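Local atomic coordinates of Alpha/beta hydrolase (Novosphingobium aromaticivorans, PDB entry 3BWX), a protein that probably works as a hydrolase of the alpha/beta-hydrolase family and binds calcium. Residues R29-L35 with D55-P61; G65-Y71 with D197-I202; D129-S135 with D239-T245; W155-A159 with W178-K183. The protein carries 1 engineered substitution. All blocks are in the same frame, centred on the assembly; numbering follows the deposited sequence. Where two conformers were deposited one is given.

Contact 1 lies in the core, in the central sheet, its centre nearest that of the chain: two neighbouring parallel strands, joined by backbone bonds and apolar side chains. Contact 2 is also largely buried, contacts 3 and 4 only partly. Contact 2 joins a sheet loop to the insertion between strands 122-128 and 230-235, contact 3 the loops that follow those two strands; the former uses two backbone bonds, the latter one backbone bond and one Thr-Glu side-chain bond, and waters bridge both. Contact 4 is the outlying one, a helix pair inside that insertion, held without a hydrogen bond between its segments. It is nested in the chain loop closed by contact 2, and Arg43 binds to both.

Contact 1: R29-L35 with D55-P61; sequences RPPVLCL and DWRVLCP
Val32 pairs with Val58, and Leu33 with Leu59, as adjacent parallel strands of the central alpha/beta-hydrolase sheet, two arms of a beta-alpha-beta crossover through helix 46-52. Three nearly straight backbone bonds join them: Val32 N to Arg57 O, Leu59 N to Val32 O and Cys34 N to Leu59 O. Apolar contacts line both faces, as suits buried strands. On one, Cys34 SG rests 3.9 Å from Val58 CG1; on the other, Pro31 CB meets Leu59 CD1 at 3.8 Å and Leu33 CD1 lies against the Pro61 ring, beneath helix 80-94. Ahead of the strands the chemistry turns aromatic and cationic. The extended chain of Arg29 sets CD over the six-membered ring of Trp56, 3.7 Å from its centroid, and the guanidinium follows as an off-centre cation-pi partner. Pro30 O meets the ring edge in plane at Trp56 CE3, 3.3 Å away, and Val32 CG2 approaches obliquely. A serine in place of Trp56 would probably leave the Arg29 guanidinium without its aromatic platform and open a gap beside Val32 CG2. Arg57, bent at chi3 (-77°), packs its guanidinium face on Pro31 CD and sends NH2 to Arg29 O, 2.9 Å away in the guanidinium plane.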
# COMPACT_ATOMS: atom_id res chain seq x y z
N ARG A 29 21.07 2.34 -8.82
CA ARG A 29 20.24 3.06 -7.84
C ARG A 29 19.58 1.97 -7.00
O ARG A 29 19.31 0.90 -7.51
CB ARG A 29 19.14 3.87 -8.54
CG ARG A 29 19.60 5.10 -9.24
CD ARG A 29 18.46 5.72 -10.01
NE ARG A 29 18.82 7.06 -10.43
CZ ARG A 29 18.00 7.90 -11.09
NH1 ARG A 29 16.75 7.55 -11.40
NH2 ARG A 29 18.43 9.10 -11.44
N PRO A 30 19.23 2.28 -5.75
CA PRO A 30 18.50 1.26 -5.00
C PRO A 30 17.15 0.97 -5.65
O PRO A 30 16.62 1.84 -6.36
CB PRO A 30 18.25 1.89 -3.64
CG PRO A 30 18.39 3.38 -3.86
CD PRO A 30 19.34 3.55 -5.04
N PRO A 31 16.58 -0.20 -5.36
CA PRO A 31 15.25 -0.47 -5.91
C PRO A 31 14.15 0.22 -5.13
O PRO A 31 14.34 0.62 -3.98
CB PRO A 31 15.16 -1.98 -5.79
CG PRO A 31 15.93 -2.29 -4.56
CD PRO A 31 17.07 -1.32 -4.52
N VAL A 32 12.99 0.35 -5.77
CA VAL A 32 11.81 0.95 -5.16
C VAL A 32 10.83 -0.16 -4.76
O VAL A 32 10.37 -0.91 -5.62
CB VAL A 32 11.12 1.94 -6.10
CG1 VAL A 32 9.90 2.54 -5.41
CG2 VAL A 32 12.09 3.07 -6.51
N LEU A 33 10.53 -0.29 -3.47
CA LEU A 33 9.61 -1.31 -2.97
C LEU A 33 8.25 -0.67 -2.66
O LEU A 33 8.19 0.29 -1.88
CB LEU A 33 10.17 -1.93 -1.69
CG LEU A 33 9.43 -2.98 -0.88
CD1 LEU A 33 9.43 -4.30 -1.62
CD2 LEU A 33 10.09 -3.21 0.50
N CYS A 34 7.19 -1.12 -3.33
CA CYS A 34 5.86 -0.54 -3.21
C CYS A 34 4.99 -1.46 -2.39
O CYS A 34 4.76 -2.59 -2.81
CB CYS A 34 5.27 -0.34 -4.59
SG CYS A 34 6.16 0.83 -5.64
N LEU A 35 4.52 -0.98 -1.26
CA LEU A 35 3.80 -1.76 -0.31
C LEU A 35 2.34 -1.35 -0.28
O LEU A 35 2.03 -0.20 0.05
CB LEU A 35 4.46 -1.66 1.06
CG LEU A 35 5.93 -2.10 1.09
CD1 LEU A 35 6.42 -1.91 2.54
CD2 LEU A 35 6.12 -3.51 0.52
N ASP A 55 14.16 3.95 -15.19
CA ASP A 55 14.87 4.88 -14.30
C ASP A 55 15.14 4.27 -12.93
O ASP A 55 16.11 4.58 -12.28
CB ASP A 55 14.08 6.16 -14.11
CG ASP A 55 14.02 7.00 -15.38
OD1 ASP A 55 14.86 6.86 -16.29
OD2 ASP A 55 13.12 7.83 -15.45
N TRP A 56 14.26 3.39 -12.51
CA TRP A 56 14.32 2.64 -11.28
C TRP A 56 13.88 1.18 -11.46
O TRP A 56 12.98 0.86 -12.25
CB TRP A 56 13.36 3.26 -10.23
CG TRP A 56 13.69 4.67 -9.90
CD1 TRP A 56 13.27 5.75 -10.57
CD2 TRP A 56 14.60 5.16 -8.88
NE1 TRP A 56 13.82 6.90 -10.05
CE2 TRP A 56 14.64 6.56 -9.01
CE3 TRP A 56 15.35 4.55 -7.84
CZ2 TRP A 56 15.41 7.35 -8.15
CZ3 TRP A 56 16.11 5.37 -6.99
CH2 TRP A 56 16.12 6.73 -7.16
N ARG A 57 14.54 0.30 -10.72
CA ARG A 57 13.99 -1.04 -10.52
C ARG A 57 12.81 -0.91 -9.57
O ARG A 57 12.91 -0.20 -8.56
CB ARG A 57 14.99 -1.99 -9.90
CG ARG A 57 16.21 -2.19 -10.78
CD ARG A 57 17.25 -3.05 -10.06
NE ARG A 57 17.97 -2.26 -9.07
CZ ARG A 57 18.64 -2.75 -8.04
NH1 ARG A 57 18.66 -4.06 -7.79
NH2 ARG A 57 19.30 -1.94 -7.24
N VAL A 58 11.74 -1.65 -9.79
CA VAL A 58 10.57 -1.49 -8.95
C VAL A 58 10.05 -2.88 -8.59
O VAL A 58 9.90 -3.73 -9.48
CB VAL A 58 9.42 -0.70 -9.63
CG1 VAL A 58 8.27 -0.42 -8.62
CG2 VAL A 58 9.84 0.63 -10.27
N LEU A 59 9.85 -3.10 -7.29
CA LEU A 59 9.30 -4.36 -6.76
C LEU A 59 7.93 -4.05 -6.14
O LEU A 59 7.83 -3.17 -5.25
CB LEU A 59 10.17 -4.94 -5.65
CG LEU A 59 11.45 -5.69 -6.00
CD1 LEU A 59 12.48 -4.68 -6.26
CD2 LEU A 59 11.87 -6.70 -4.88
N CYS A 60 6.91 -4.83 -6.54
CA CYS A 60 5.53 -4.64 -6.07
C CYS A 60 5.03 -5.94 -5.50
O CYS A 60 4.36 -6.72 -6.18
CB CYS A 60 4.63 -4.18 -7.19
SG CYS A 60 5.10 -2.61 -7.91
N PRO A 61 5.34 -6.16 -4.23
CA PRO A 61 4.89 -7.38 -3.58
C PRO A 61 3.45 -7.36 -3.13
O PRO A 61 2.92 -6.33 -2.86
CB PRO A 61 5.80 -7.49 -2.35
CG PRO A 61 6.04 -6.03 -2.01
CD PRO A 61 6.20 -5.37 -3.35
O HOH W 1 16.75 1.03 -9.12
O HOH W 2 2.83 -3.95 -4.44

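Contact 2: G65-Y71 with D197-I202; sequences GRGDSDY and DYDMKI. With EDO (1,2-ethanediol), chain R.
The type II' turn from Arg66 to Ser69, in the loop after strand 58-61, meets the chain that leaves strand 194-196 in the inserted segment, where this family usually carries its cap. Two backbone bonds flank a single bridge between Arg66 and Tyr198: Asp199 N to Gly65 O at 2.8 Å and Gly67 N to Asp197 O at 3.1 Å. Glycine suits Gly67, second in the turn, and Gly65 just before it: both have positive phi, and a CB on Gly65 would press on Ile202 CD1. The Tyr71 ring lies beneath Asp199, whose CB sits over its centre, 3.6 Å from the centroid; with Asp199 CG anti to its backbone nitrogen (chi1 -171°), the carboxylate stacks on the ring with the planes 9° apart. OD1 of that carboxylate takes Lys201 N in an Asx turn, from above its own plane, and OD2 receives Tyr78 OH. Arg66, kinked at chi2 (78°), offers one guanidinium face to Ile202, with CD1 3.3 Å from Arg66 NH1, while its N-H groups serve Leu38 O, Arg64 O and Tyr83 OH. Water 3 joins the two sides, accepting from Tyr71 OH at 2.6 Å and donating to Gly67 O and Asp197 OD1; Asp197 OD2 also forms a salt bridge with Arg43. Every polar end just named thus has a partner, and the donors on Asp199 are likely to draw its charge away from the electron-rich Tyr71 face, making that stack easier to bear.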
# COMPACT_ATOMS: atom_id res chain seq x y z
N GLY A 65 -2.50 -13.79 1.17
CA GLY A 65 -3.95 -13.61 1.10
C GLY A 65 -4.42 -12.53 0.15
O GLY A 65 -5.62 -12.25 0.09
N ARG A 66 -3.49 -11.88 -0.56
CA ARG A 66 -3.87 -10.83 -1.50
C ARG A 66 -3.35 -11.15 -2.88
O ARG A 66 -2.23 -11.63 -3.04
CB ARG A 66 -3.32 -9.45 -1.11
CG ARG A 66 -3.97 -8.82 0.12
CD ARG A 66 -3.47 -9.39 1.43
NE ARG A 66 -3.92 -8.55 2.54
CZ ARG A 66 -3.89 -8.94 3.80
NH1 ARG A 66 -3.43 -10.12 4.15
NH2 ARG A 66 -4.35 -8.12 4.71
N GLY A 67 -4.16 -10.85 -3.89
CA GLY A 67 -3.71 -11.01 -5.28
C GLY A 67 -3.32 -12.42 -5.57
O GLY A 67 -4.07 -13.36 -5.25
N ASP A 68 -2.15 -12.61 -6.17
CA ASP A 68 -1.67 -13.94 -6.56
C ASP A 68 -0.83 -14.59 -5.49
O ASP A 68 -0.34 -15.69 -5.68
CB ASP A 68 -0.83 -13.86 -7.84
CG ASP A 68 -1.66 -13.66 -9.10
OD1 ASP A 68 -2.90 -13.47 -8.96
OD2 ASP A 68 -1.06 -13.66 -10.21
N SER A 69 -0.64 -13.92 -4.35
CA SER A 69 0.05 -14.58 -3.24
C SER A 69 -0.81 -15.69 -2.64
O SER A 69 -2.02 -15.61 -2.61
CB SER A 69 0.46 -13.55 -2.18
OG SER A 69 1.61 -12.81 -2.56
N ASP A 70 -0.15 -16.72 -2.15
CA ASP A 70 -0.85 -17.81 -1.56
C ASP A 70 -1.68 -17.34 -0.41
O ASP A 70 -1.30 -16.37 0.30
CB ASP A 70 0.09 -18.91 -1.03
CG ASP A 70 0.61 -19.87 -2.10
OD1 ASP A 70 0.22 -19.80 -3.29
OD2 ASP A 70 1.45 -20.71 -1.72
N TYR A 71 -2.81 -18.02 -0.22
CA TYR A 71 -3.66 -17.87 0.96
C TYR A 71 -3.13 -18.73 2.11
O TYR A 71 -2.54 -19.79 1.86
CB TYR A 71 -5.11 -18.26 0.63
CG TYR A 71 -5.89 -17.30 -0.29
CD1 TYR A 71 -5.25 -16.26 -0.98
CD2 TYR A 71 -7.27 -17.43 -0.45
CE1 TYR A 71 -5.97 -15.40 -1.80
CE2 TYR A 71 -7.99 -16.59 -1.27
CZ TYR A 71 -7.34 -15.58 -1.94
OH TYR A 71 -8.04 -14.75 -2.74
N ASP A 197 -10.22 -8.93 -4.47
CA ASP A 197 -9.11 -9.86 -4.78
C ASP A 197 -8.26 -10.17 -3.54
O ASP A 197 -7.07 -9.90 -3.49
CB ASP A 197 -8.26 -9.24 -5.90
CG ASP A 197 -7.36 -10.25 -6.60
OD1 ASP A 197 -7.33 -11.46 -6.27
OD2 ASP A 197 -6.65 -9.81 -7.53
N TYR A 198 -8.91 -10.77 -2.55
CA TYR A 198 -8.18 -11.17 -1.35
C TYR A 198 -8.95 -12.28 -0.67
O TYR A 198 -10.15 -12.45 -0.93
CB TYR A 198 -7.90 -9.98 -0.37
CG TYR A 198 -9.10 -9.29 0.18
CD1 TYR A 198 -9.72 -9.76 1.34
CD2 TYR A 198 -9.61 -8.14 -0.39
CE1 TYR A 198 -10.84 -9.12 1.86
CE2 TYR A 198 -10.73 -7.53 0.13
CZ TYR A 198 -11.34 -8.00 1.26
OH TYR A 198 -12.44 -7.39 1.82
N ASP A 199 -8.27 -13.02 0.20
CA ASP A 199 -8.92 -14.04 1.04
C ASP A 199 -9.92 -13.41 2.06
O ASP A 199 -9.52 -12.64 2.92
CB ASP A 199 -7.82 -14.77 1.83
CG ASP A 199 -8.32 -16.01 2.58
OD1 ASP A 199 -9.54 -16.25 2.63
OD2 ASP A 199 -7.43 -16.74 3.06
N MSE A 200 -11.22 -13.73 1.93
CA MSE A 200 -12.20 -13.23 2.86
C MSE A 200 -11.83 -13.49 4.33
O MSE A 200 -12.15 -12.65 5.19
CB MSE A 200 -13.59 -13.82 2.56
CG MSE A 200 -14.23 -13.28 1.29
SE MSE A 200 -14.43 -11.33 1.12
CE MSE A 200 -13.09 -10.99 -0.28
N LYS A 201 -11.11 -14.58 4.60
CA LYS A 201 -10.72 -14.92 5.95
C LYS A 201 -9.80 -13.90 6.62
O LYS A 201 -9.63 -13.99 7.85
CB LYS A 201 -10.10 -16.30 6.02
CG LYS A 201 -11.13 -17.36 5.68
CD LYS A 201 -10.65 -18.78 5.91
CE LYS A 201 -11.79 -19.74 5.68
NZ LYS A 201 -11.33 -21.13 5.57
N ILE A 202 -9.24 -12.95 5.85
CA ILE A 202 -8.57 -11.81 6.40
C ILE A 202 -9.45 -11.04 7.38
O ILE A 202 -8.94 -10.42 8.28
CB ILE A 202 -7.99 -10.89 5.26
CG1 ILE A 202 -6.81 -11.58 4.56
CG2 ILE A 202 -7.62 -9.51 5.77
CD1 ILE A 202 -6.47 -10.99 3.15
C1 EDO R . -1.14 -9.76 -9.77
O1 EDO R . -2.15 -10.46 -10.50
C2 EDO R . -1.85 -8.69 -8.99
O2 EDO R . -2.68 -9.38 -8.09
O HOH W 3 -6.60 -13.03 -4.11
O HOH W 4 -6.50 -13.46 -7.70
O HOH W 5 -5.05 -11.31 -8.92
O HOH W 6 -10.83 -14.77 -2.78

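Contact 3: D129-S135 with D239-T245; sequences DVGPEVS and DILSAQT
Ile240 and Leu241 pack tightly against the loop that follows strand 122-128. Ile240 CG2 sits 3.5 Å from Asp129 O, and its CD1 lies alongside Val134 CG1, two branched chains pointing the same way. Leu241, with CG anti to the backbone nitrogen (chi1 178°), spreads its methyls under the loop, CD2 reaching Val130 N at 4.0 Å and CD1 lying below Gly131. Glycine suits that place, because a CB there would clash with Leu241 CD1. Ser135 closes this side through its backbone, N to Ile240 O at 2.9 Å, just ahead of helix 136-145. The other side, towards helix 243-250, is looser and wet. Water 7 bridges Gly131 N to Glu133 O and Ile240 O, and water 8 accepts from Ser242 N while donating to Glu133 O and Thr245 OG1. Here the one direct side-chain grip is Thr245 OG1, which donates to Glu133 OE1 at 2.7 Å on its anti lone pair; Trp219 NE1 holds the other oxygen, OE2. A valine in place of Thr245 would probably leave Glu133 OE1 without this donor and water 8 short of an acceptor. At the packed end, Asp129 OD2 is hydrogen-bonded to His265 ND1 and Ser238 OG, and OD1 to Gly235 N. Such an Asp-His pair is consistent with the acid and base of the family's catalytic triad, though that role is unproven; the apolar wedge beside Asp129 and the bonds on both its oxygens imply a firmly oriented carboxylate.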
# COMPACT_ATOMS: atom_id res chain seq x y z
N ASP A 129 -0.77 8.60 2.91
CA ASP A 129 -2.01 8.77 3.69
C ASP A 129 -2.08 7.89 4.91
O ASP A 129 -3.09 7.24 5.22
CB ASP A 129 -3.29 8.69 2.83
CG ASP A 129 -4.44 9.50 3.42
OD1 ASP A 129 -4.28 10.71 3.47
OD2 ASP A 129 -5.45 8.93 3.88
N VAL A 130 -0.96 7.80 5.61
CA VAL A 130 -0.92 7.11 6.86
C VAL A 130 0.14 7.78 7.72
O VAL A 130 1.13 8.30 7.21
CB VAL A 130 -0.67 5.63 6.67
CG1 VAL A 130 0.68 5.36 6.02
CG2 VAL A 130 -0.91 4.90 7.98
N GLY A 131 -0.09 7.75 9.02
CA GLY A 131 0.83 8.32 10.00
C GLY A 131 0.74 7.61 11.34
O GLY A 131 -0.01 6.68 11.50
N PRO A 132 1.55 8.07 12.32
CA PRO A 132 1.60 7.42 13.63
C PRO A 132 0.38 7.68 14.50
O PRO A 132 0.33 7.18 15.62
CB PRO A 132 2.84 8.03 14.26
CG PRO A 132 2.95 9.42 13.62
CD PRO A 132 2.49 9.21 12.22
N GLU A 133 -0.57 8.48 14.02
CA GLU A 133 -1.89 8.64 14.65
C GLU A 133 -2.88 8.35 13.55
O GLU A 133 -2.84 8.98 12.49
CB GLU A 133 -2.11 10.07 15.17
CG GLU A 133 -1.20 10.43 16.34
CD GLU A 133 -1.18 11.92 16.72
OE1 GLU A 133 -1.41 12.82 15.87
OE2 GLU A 133 -0.86 12.18 17.91
N VAL A 134 -3.75 7.38 13.81
CA VAL A 134 -4.74 6.93 12.84
C VAL A 134 -6.14 7.33 13.34
O VAL A 134 -6.49 7.04 14.49
CB VAL A 134 -4.62 5.42 12.66
CG1 VAL A 134 -5.61 4.92 11.64
CG2 VAL A 134 -3.18 5.10 12.25
N SER A 135 -6.92 7.99 12.49
CA SER A 135 -8.22 8.56 12.87
C SER A 135 -9.19 7.39 13.04
O SER A 135 -9.18 6.48 12.21
CB SER A 135 -8.76 9.55 11.82
OG SER A 135 -7.87 10.64 11.57
N ASP A 239 -10.04 10.44 6.10
CA ASP A 239 -10.58 9.99 7.39
C ASP A 239 -9.60 9.09 8.18
O ASP A 239 -10.00 8.47 9.18
CB ASP A 239 -11.96 9.33 7.24
CG ASP A 239 -11.94 7.99 6.52
OD1 ASP A 239 -10.87 7.47 6.08
OD2 ASP A 239 -13.05 7.41 6.44
N ILE A 240 -8.34 9.02 7.75
CA ILE A 240 -7.33 8.12 8.33
C ILE A 240 -6.19 8.97 8.87
O ILE A 240 -5.72 8.78 9.97
CB ILE A 240 -6.85 7.06 7.33
CG1 ILE A 240 -7.90 5.95 7.18
CG2 ILE A 240 -5.44 6.45 7.74
CD1 ILE A 240 -7.80 4.81 8.25
N LEU A 241 -5.80 9.96 8.10
CA LEU A 241 -4.69 10.86 8.47
C LEU A 241 -5.26 12.28 8.54
O LEU A 241 -5.71 12.81 7.51
CB LEU A 241 -3.57 10.77 7.45
CG LEU A 241 -2.39 11.71 7.70
CD1 LEU A 241 -1.73 11.40 9.05
CD2 LEU A 241 -1.33 11.65 6.61
N SER A 242 -5.28 12.85 9.75
CA SER A 242 -5.76 14.19 9.96
C SER A 242 -4.74 15.24 9.48
O SER A 242 -3.52 14.98 9.41
CB SER A 242 -6.10 14.40 11.44
OG SER A 242 -4.93 14.63 12.23
N ALA A 243 -5.25 16.43 9.11
CA ALA A 243 -4.37 17.54 8.75
C ALA A 243 -3.41 17.89 9.88
O ALA A 243 -2.23 18.19 9.65
CB ALA A 243 -5.18 18.77 8.31
N GLN A 244 -3.92 17.81 11.11
CA GLN A 244 -3.12 18.11 12.29
C GLN A 244 -1.93 17.15 12.44
O GLN A 244 -0.80 17.57 12.68
CB GLN A 244 -4.00 18.10 13.55
CG GLN A 244 -3.45 19.00 14.61
CD GLN A 244 -4.18 18.96 15.96
OE1 GLN A 244 -5.40 18.89 16.04
NE2 GLN A 244 -3.41 19.01 17.03
N THR A 245 -2.18 15.85 12.32
CA THR A 245 -1.13 14.84 12.44
C THR A 245 -0.08 15.00 11.33
O THR A 245 1.15 14.92 11.55
CB THR A 245 -1.74 13.42 12.40
OG1 THR A 245 -2.63 13.24 13.53
CG2 THR A 245 -0.66 12.37 12.41
O HOH W 7 -2.89 7.74 9.96
O HOH W 8 -4.45 11.32 12.18

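Contact 4: W155-A159 with W178-K183; sequences WMHAA and WLRYAK. With EDO (1,2-ethanediol), chain H.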
# COMPACT_ATOMS: atom_id res chain seq x y z
N TRP A 155 -18.64 -5.57 -14.50
CA TRP A 155 -17.73 -4.53 -14.04
C TRP A 155 -18.44 -3.20 -13.77
O TRP A 155 -18.05 -2.44 -12.87
CB TRP A 155 -16.59 -4.35 -15.04
CG TRP A 155 -15.55 -5.42 -14.88
CD1 TRP A 155 -15.31 -6.44 -15.74
CD2 TRP A 155 -14.64 -5.60 -13.78
NE1 TRP A 155 -14.31 -7.25 -15.25
CE2 TRP A 155 -13.87 -6.74 -14.06
CE3 TRP A 155 -14.42 -4.91 -12.59
CZ2 TRP A 155 -12.90 -7.22 -13.19
CZ3 TRP A 155 -13.44 -5.37 -11.72
CH2 TRP A 155 -12.69 -6.53 -12.03
N MSE A 156 -19.47 -2.92 -14.55
CA MSE A 156 -20.19 -1.67 -14.35
C MSE A 156 -20.89 -1.70 -13.00
O MSE A 156 -20.88 -0.72 -12.29
CB MSE A 156 -21.20 -1.46 -15.43
CG MSE A 156 -21.87 -0.13 -15.33
SE MSE A 156 -20.62 1.41 -15.63
CE MSE A 156 -19.57 0.59 -16.81
N HIS A 157 -21.57 -2.81 -12.70
CA HIS A 157 -22.22 -2.95 -11.40
C HIS A 157 -21.20 -2.84 -10.27
O HIS A 157 -21.47 -2.19 -9.27
CB HIS A 157 -23.04 -4.26 -11.34
CG HIS A 157 -24.29 -4.22 -12.14
ND1 HIS A 157 -25.07 -5.33 -12.38
CD2 HIS A 157 -24.92 -3.18 -12.73
CE1 HIS A 157 -26.12 -4.97 -13.10
NE2 HIS A 157 -26.06 -3.67 -13.33
N ALA A 158 -20.06 -3.48 -10.40
CA ALA A 158 -19.00 -3.35 -9.40
C ALA A 158 -18.53 -1.91 -9.21
O ALA A 158 -18.39 -1.43 -8.11
CB ALA A 158 -17.81 -4.26 -9.72
N ALA A 159 -18.27 -1.22 -10.32
CA ALA A 159 -17.84 0.15 -10.29
C ALA A 159 -18.85 1.03 -9.59
O ALA A 159 -18.47 1.89 -8.78
CB ALA A 159 -17.64 0.63 -11.75
N TRP A 178 -13.41 5.16 -12.04
CA TRP A 178 -13.95 4.08 -11.21
C TRP A 178 -13.68 2.66 -11.73
O TRP A 178 -13.47 1.73 -10.96
CB TRP A 178 -15.46 4.26 -11.00
CG TRP A 178 -15.78 5.44 -10.08
CD1 TRP A 178 -16.34 6.62 -10.41
CD2 TRP A 178 -15.50 5.49 -8.67
NE1 TRP A 178 -16.42 7.43 -9.31
CE2 TRP A 178 -15.89 6.78 -8.23
CE3 TRP A 178 -14.91 4.61 -7.77
CZ2 TRP A 178 -15.76 7.19 -6.90
CZ3 TRP A 178 -14.75 5.03 -6.45
CH2 TRP A 178 -15.19 6.31 -6.03
N LEU A 179 -13.74 2.48 -13.05
CA LEU A 179 -13.49 1.17 -13.66
C LEU A 179 -12.02 0.76 -13.50
O LEU A 179 -11.71 -0.38 -13.18
CB LEU A 179 -13.92 1.15 -15.13
CG LEU A 179 -15.41 1.06 -15.37
CD1 LEU A 179 -15.67 1.38 -16.86
CD2 LEU A 179 -16.00 -0.26 -14.98
N ARG A 180 -11.14 1.72 -13.72
CA ARG A 180 -9.70 1.48 -13.56
C ARG A 180 -9.40 1.05 -12.10
O ARG A 180 -8.68 0.10 -11.83
CB ARG A 180 -8.90 2.76 -13.91
CG ARG A 180 -7.39 2.52 -13.89
CD ARG A 180 -6.58 3.81 -13.94
NE ARG A 180 -6.87 4.50 -15.15
CZ ARG A 180 -7.31 5.75 -15.30
NH1 ARG A 180 -7.45 6.65 -14.31
NH2 ARG A 180 -7.52 6.15 -16.53
N TYR A 181 -10.01 1.76 -11.17
CA TYR A 181 -9.88 1.44 -9.77
C TYR A 181 -10.45 0.06 -9.44
O TYR A 181 -9.85 -0.69 -8.66
CB TYR A 181 -10.67 2.50 -9.02
CG TYR A 181 -10.70 2.46 -7.50
CD1 TYR A 181 -9.60 2.85 -6.77
CD2 TYR A 181 -11.85 2.13 -6.83
CE1 TYR A 181 -9.63 2.87 -5.39
CE2 TYR A 181 -11.91 2.14 -5.45
CZ TYR A 181 -10.79 2.52 -4.74
OH TYR A 181 -10.81 2.55 -3.35
N ALA A 182 -11.65 -0.26 -9.97
CA ALA A 182 -12.35 -1.53 -9.71
C ALA A 182 -11.41 -2.67 -10.10
O ALA A 182 -11.28 -3.65 -9.33
CB ALA A 182 -13.71 -1.62 -10.46
N LYS A 183 -10.79 -2.57 -11.29
CA LYS A 183 -9.98 -3.69 -11.77
C LYS A 183 -8.73 -3.85 -10.94
O LYS A 183 -8.14 -4.93 -10.91
CB LYS A 183 -9.68 -3.54 -13.28
CG LYS A 183 -10.95 -3.70 -14.11
CD LYS A 183 -10.67 -4.02 -15.56
CE LYS A 183 -10.43 -5.51 -15.73
NZ LYS A 183 -10.07 -5.87 -17.13
C1 EDO H . -6.85 5.62 -10.50
O1 EDO H . -5.86 5.81 -11.54
C2 EDO H . -8.26 5.95 -11.00
O2 EDO H . -8.29 7.36 -11.30
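Trp155 holds its CG beside the backbone nitrogen (chi1 -79°), directing the indole at the neighbouring helix, and Lys183 has CG likewise beside its nitrogen (chi1 -67°), which lays it over that ring, while the bend at chi3 keeps CE against it. The two side chains meet at about a right angle. Lys183 CG stands over one face of the indole, 3.8 Å from the centroid of its six-membered ring, in a CH-pi contact, and CE follows at 3.9 Å from Trp155 CZ2. Lysine suits this exposed place, since its methylenes can lie on an aromatic face while the ammonium group runs on beyond it. At the ring's edge, near its plane, Ala182 O comes within 3.7 Å of Trp155 CZ3. The Trp155 side chain also touches Ile194 and Met186 of the small three-stranded sheet. These groups sit where helices 155-166 and 175-185 cross almost perpendicularly, at 97° with the axes of the short segments 9.2 Å apart, in the insertion between strands 122-128 and 230-235 where alpha/beta hydrolases commonly place a cap. Small residues permit the approach: Ala159 CB lies 3.7 Å from Leu179 CD2 and also faces Trp178 CB. Leu179 reaches across with both methyls, its CD2 set against Trp155 O as well, and its CD1 meeting CE of the selenomethionine at Met156, 4.0 Å away. No hydrogen bond passes between the two segments. The Trp178 ring leads away to an edge-to-face meeting with Trp173, and Arg180 NH1 makes a weak bond to an ethanediol O1.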